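N-acetylmuramoyl-L-alanine amidase (Mycolicibacterium smegmatis, PDB 7AGM) hydrolyses, as a zinc-dependent amidase, the bond between N-acetylmuramic acid and L-alanine in peptidoglycan, and so probably takes part in cell-wall remodelling. Local coordinates at residues Ser42-Ala45 with Pro51-Ser54; Leu13-Asn18 with Asp58-Val63. All blocks are in the same frame, centred on the assembly; numbering follows the deposited sequence.

Interaction 1 of 2, residues Ser42-Ala45 with Pro51-Ser54; sequences SGTA and PEHS. With ZN (zinc ion), chain C.
The side chain of E52 reaches across to the backbone of T44 and on to the zinc ion. Its CB lies 3.3 Å from T44 O, and the chain then runs fully extended, with CG anti to the backbone N (chi1 -180°), which carries the carboxylate past T44 to the metal. At the tip the two oxygens part company. OE1 accepts a nearly straight hydrogen bond from T44 N (3.0 Å) on its anti lone pair and a second one from a zinc-bound water; T44 CG2 packs against it at 3.5 Å, where the two side chains cross at about a right angle. OE2 binds the zinc at 2.0 Å and also accepts a hydrogen bond from A108 N. These bonds should fix the rotation of the carboxylate. The backbone N of E52 donates to T44 O (2.8 Å) from above the carbonyl plane, beside the single bridge between A45 and P51. G43 CA lies 3.4 Å from E52 OE1. Another water accepts from H53 N and lies within hydrogen-bonding distance of S42 O and T44 O. P51 is the N-cap of helix 52-69; the loop after strand 36-38 lies against the helix's first turn, and M186 of a further loop touches both T44 and E52.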
loop_
_atom_site.group_PDB
_atom_site.type_symbol
_atom_site.label_atom_id
_atom_site.label_comp_id
_atom_site.label_asym_id
_atom_site.label_seq_id
_atom_site.Cartn_x
_atom_site.Cartn_y
_atom_site.Cartn_z
ATOM N N SER A 42 1.913 -9.157 12.302
ATOM C CA SER A 42 3.194 -9.588 11.756
ATOM C C SER A 42 3.215 -9.534 10.231
ATOM O O SER A 42 4.268 -9.291 9.632
ATOM C CB SER A 42 3.513 -11.004 12.237
ATOM O OG SER A 42 2.463 -11.891 11.899
ATOM N N GLY A 43 2.075 -9.745 9.593
ATOM C CA GLY A 43 2.035 -9.918 8.159
ATOM C C GLY A 43 2.085 -11.385 7.772
ATOM O O GLY A 43 2.416 -12.261 8.570
ATOM N N THR A 44 1.737 -11.652 6.517
ATOM C CA THR A 44 1.715 -13.021 6.030
ATOM C C THR A 44 3.096 -13.398 5.497
ATOM O O THR A 44 4.080 -12.682 5.693
ATOM C CB THR A 44 0.560 -13.224 5.048
ATOM O OG1 THR A 44 0.407 -14.626 4.769
ATOM C CG2 THR A 44 0.802 -12.461 3.746
ATOM N N ALA A 45 3.180 -14.550 4.840
ATOM C CA ALA A 45 4.430 -15.041 4.283
ATOM C C ALA A 45 4.100 -16.069 3.217
ATOM O O ALA A 45 2.989 -16.609 3.169
ATOM C CB ALA A 45 5.325 -15.692 5.351
ATOM N N PRO A 51 8.776 -13.408 4.146
ATOM C CA PRO A 51 7.739 -12.629 4.836
ATOM C C PRO A 51 7.261 -11.403 4.077
ATOM O O PRO A 51 8.014 -10.724 3.370
ATOM C CB PRO A 51 8.442 -12.197 6.130
ATOM C CG PRO A 51 9.887 -12.102 5.758
ATOM C CD PRO A 51 10.129 -13.128 4.667
ATOM N N GLU A 52 5.963 -11.128 4.255
ATOM C CA GLU A 52 5.355 -9.928 3.692
ATOM C C GLU A 52 6.165 -8.678 4.014
ATOM O O GLU A 52 6.363 -7.819 3.146
ATOM C CB GLU A 52 3.925 -9.769 4.206
ATOM C CG GLU A 52 3.248 -8.525 3.641
ATOM C CD GLU A 52 1.848 -8.320 4.169
ATOM O OE1 GLU A 52 1.364 -9.188 4.927
ATOM O OE2 GLU A 52 1.229 -7.283 3.837
ATOM N N HIS A 53 6.659 -8.561 5.251
ATOM C CA HIS A 53 7.323 -7.320 5.638
ATOM C C HIS A 53 8.578 -7.057 4.810
ATOM O O HIS A 53 8.915 -5.896 4.561
ATOM C CB HIS A 53 7.608 -7.291 7.142
ATOM C CG HIS A 53 8.718 -8.198 7.585
ATOM N ND1 HIS A 53 10.052 -7.879 7.437
ATOM C CD2 HIS A 53 8.688 -9.395 8.218
ATOM C CE1 HIS A 53 10.796 -8.847 7.941
ATOM N NE2 HIS A 53 9.993 -9.778 8.426
ATOM N N SER A 54 9.275 -8.111 4.366
ATOM C CA SER A 54 10.448 -7.903 3.520
ATOM C C SER A 54 10.049 -7.574 2.086
ATOM O O SER A 54 10.681 -6.723 1.440
ATOM C CB SER A 54 11.363 -9.124 3.564
ATOM O OG SER A 54 11.843 -9.330 4.884
HETATM ZN ZN ZN C . -0.326 -6.596 4.986
HETATM O O HOH W 1 5.581 -10.350 7.375
HETATM O O HOH W 2 -1.139 -8.343 5.927
HETATM O O HOH W 3 -2.174 -6.173 6.156
HETATM O O HOH W 4 -1.637 -7.589 3.722
#

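Interaction 2 of 2, residues Leu13-Asn18 with Asp58-Val63; sequences LDPGHN and DTTLRV. With ZN (zinc ion), chain C.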
loop_
_atom_site.group_PDB
_atom_site.type_symbol
_atom_site.label_atom_id
_atom_site.label_comp_id
_atom_site.label_asym_id
_atom_site.label_seq_id
_atom_site.Cartn_x
_atom_site.Cartn_y
_atom_site.Cartn_z
ATOM N N LEU A 13 4.928 7.013 1.639
ATOM C CA LEU A 13 5.008 5.592 1.319
ATOM C C LEU A 13 5.011 4.781 2.604
ATOM O O LEU A 13 5.783 5.069 3.525
ATOM C CB LEU A 13 6.278 5.294 0.516
ATOM C CG LEU A 13 6.346 5.952 -0.863
ATOM C CD1 LEU A 13 7.749 5.802 -1.448
ATOM C CD2 LEU A 13 5.287 5.360 -1.801
ATOM N N ASP A 14 4.162 3.755 2.657
ATOM C CA ASP A 14 3.998 2.920 3.847
ATOM C C ASP A 14 4.196 1.451 3.498
ATOM O O ASP A 14 3.248 0.756 3.104
ATOM C CB ASP A 14 2.629 3.151 4.487
ATOM C CG ASP A 14 2.324 2.150 5.584
ATOM O OD1 ASP A 14 3.253 1.798 6.342
ATOM O OD2 ASP A 14 1.151 1.724 5.688
ATOM N N PRO A 15 5.414 0.933 3.653
ATOM C CA PRO A 15 5.614 -0.518 3.495
ATOM C C PRO A 15 5.013 -1.251 4.684
ATOM O O PRO A 15 5.434 -1.061 5.829
ATOM C CB PRO A 15 7.139 -0.669 3.432
ATOM C CG PRO A 15 7.689 0.561 4.096
ATOM C CD PRO A 15 6.650 1.658 3.998
ATOM N N GLY A 16 3.996 -2.065 4.404
ATOM C CA GLY A 16 3.212 -2.659 5.474
ATOM C C GLY A 16 4.053 -3.512 6.412
ATOM O O GLY A 16 5.023 -4.162 6.003
ATOM N N HIS A 17 3.673 -3.477 7.694
ATOM C CA HIS A 17 4.173 -4.335 8.766
ATOM C C HIS A 17 5.564 -3.924 9.228
ATOM O O HIS A 17 6.090 -2.914 8.756
ATOM C CB HIS A 17 4.051 -5.816 8.392
ATOM C CG HIS A 17 2.690 -6.166 7.886
ATOM N ND1 HIS A 17 1.620 -6.386 8.727
ATOM C CD2 HIS A 17 2.209 -6.273 6.625
ATOM C CE1 HIS A 17 0.542 -6.637 8.004
ATOM N NE2 HIS A 17 0.869 -6.564 6.727
ATOM N N ASN A 18 6.143 -4.670 10.172
ATOM C CA ASN A 18 7.443 -4.355 10.749
ATOM C C ASN A 18 8.420 -5.483 10.462
ATOM O O ASN A 18 8.026 -6.642 10.311
ATOM C CB ASN A 18 7.393 -4.249 12.282
ATOM C CG ASN A 18 6.290 -3.350 12.791
ATOM O OD1 ASN A 18 5.991 -2.305 12.215
ATOM N ND2 ASN A 18 5.692 -3.749 13.909
ATOM N N ASP A 58 11.284 -3.934 0.421
ATOM C CA ASP A 58 12.129 -3.804 -0.763
ATOM C C ASP A 58 11.362 -3.197 -1.936
ATOM O O ASP A 58 11.897 -2.346 -2.662
ATOM C CB ASP A 58 12.745 -5.150 -1.129
ATOM C CG ASP A 58 13.770 -5.019 -2.225
ATOM O OD1 ASP A 58 14.864 -4.497 -1.934
ATOM O OD2 ASP A 58 13.477 -5.411 -3.373
ATOM N N THR A 59 10.097 -3.584 -2.113
ATOM C CA THR A 59 9.293 -2.994 -3.179
ATOM C C THR A 59 9.130 -1.493 -2.969
ATOM O O THR A 59 9.238 -0.708 -3.923
ATOM C CB THR A 59 7.931 -3.690 -3.247
ATOM O OG1 THR A 59 8.131 -5.088 -3.475
ATOM C CG2 THR A 59 7.078 -3.132 -4.380
ATOM N N THR A 60 8.927 -1.070 -1.718
ATOM C CA THR A 60 8.749 0.354 -1.445
ATOM C C THR A 60 10.035 1.132 -1.704
ATOM O O THR A 60 9.985 2.261 -2.209
ATOM C CB THR A 60 8.217 0.581 -0.025
ATOM O OG1 THR A 60 6.951 -0.086 0.134
ATOM C CG2 THR A 60 8.009 2.076 0.227
ATOM N N LEU A 61 11.201 0.533 -1.405
ATOM C CA LEU A 61 12.467 1.201 -1.708
ATOM C C LEU A 61 12.606 1.447 -3.205
ATOM O O LEU A 61 13.121 2.489 -3.632
ATOM C CB LEU A 61 13.637 0.348 -1.210
ATOM C CG LEU A 61 13.807 0.255 0.307
ATOM C CD1 LEU A 61 14.988 -0.644 0.654
ATOM C CD2 LEU A 61 13.989 1.647 0.920
ATOM N N ARG A 62 12.171 0.486 -4.017
ATOM C CA ARG A 62 12.214 0.652 -5.463
ATOM C C ARG A 62 11.249 1.736 -5.918
ATOM O O ARG A 62 11.599 2.551 -6.781
ATOM C CB ARG A 62 11.927 -0.686 -6.136
ATOM C CG ARG A 62 13.030 -1.706 -5.857
ATOM C CD ARG A 62 12.631 -3.118 -6.258
ATOM N NE ARG A 62 13.622 -4.104 -5.817
ATOM C CZ ARG A 62 14.686 -4.471 -6.522
ATOM N NH1 ARG A 62 14.912 -3.947 -7.719
ATOM N NH2 ARG A 62 15.526 -5.369 -6.026
ATOM N N VAL A 63 10.043 1.778 -5.335
ATOM C CA VAL A 63 9.104 2.856 -5.638
ATOM C C VAL A 63 9.718 4.207 -5.287
ATOM O O VAL A 63 9.663 5.156 -6.077
ATOM C CB VAL A 63 7.767 2.636 -4.902
ATOM C CG1 VAL A 63 6.885 3.891 -4.981
ATOM C CG2 VAL A 63 7.021 1.417 -5.468
HETATM ZN ZN ZN C . -0.326 -6.596 4.986
HETATM O O HOH W 2 -1.139 -8.343 5.927
HETATM O O HOH W 3 -2.174 -6.173 6.156
HETATM O O HOH W 4 -1.637 -7.589 3.722
#
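T60 projects from helix 52-69 between L13 and P15 of strand 10-15, and its two branches divide the work. The T60 and L13 side chains run past each other in opposite directions, and T60 CG2, anti to the backbone N, meets L13 CB at 3.7 Å; it also lies 4.0 Å from P15 CD. OG1 turns to the proline, whose ring crosses the threonine side chain at about a right angle, and P15 CB comes within 3.4 Å of T60 OG1. That hydroxyl is also hydrogen-bonded to the backbone O of T56, one turn earlier in the helix. Further along, the branched end of L13 lies obliquely across V63, with L13 CD2 3.9 Å from V63 CG1; the valine's first torsion (168°) sets CG1 anti to its backbone N, on the side of the leucine. Segments 13-15 and 58-63 run almost antiparallel, at 160°, with axes 8.3 Å apart, within a beta-alpha-beta crossover whose second strand, 73-76, touches L13, P15 and T60 through M76. Beyond P15, H17 NE2 binds the zinc at 2.1 Å. No hydrogen bond joins 13-18 to 58-63: mostly carbon atoms meet in this buried interface, and the T60 hydroxyl is satisfied within the helix, so the fit here probably rests on close packing and burial, with G16 O to T56 OG1 as a nearby polar tie.

In the fold
Both contacts use helix 52-69, and residues 42-54 fall within the chain between the two partners of interaction 2. Interaction 2 lies in the buried core, its centre about 8 Å from the centre of the chain, and joins the helix to strand 10-15 of the mixed sheet through apolar packing. Interaction 1 sits nearer the surface, its centre about 13 Å from the centre of the chain, where polar backbone groups, waters and a carboxylate do the work. They converge on the zinc: E52 comes from the helix start, H17 from just beyond the strand, and H107 completes the protein ligands. The apolar contact packs the helix on the sheet, whereas the polar one probably helps to orient E52 at the metal.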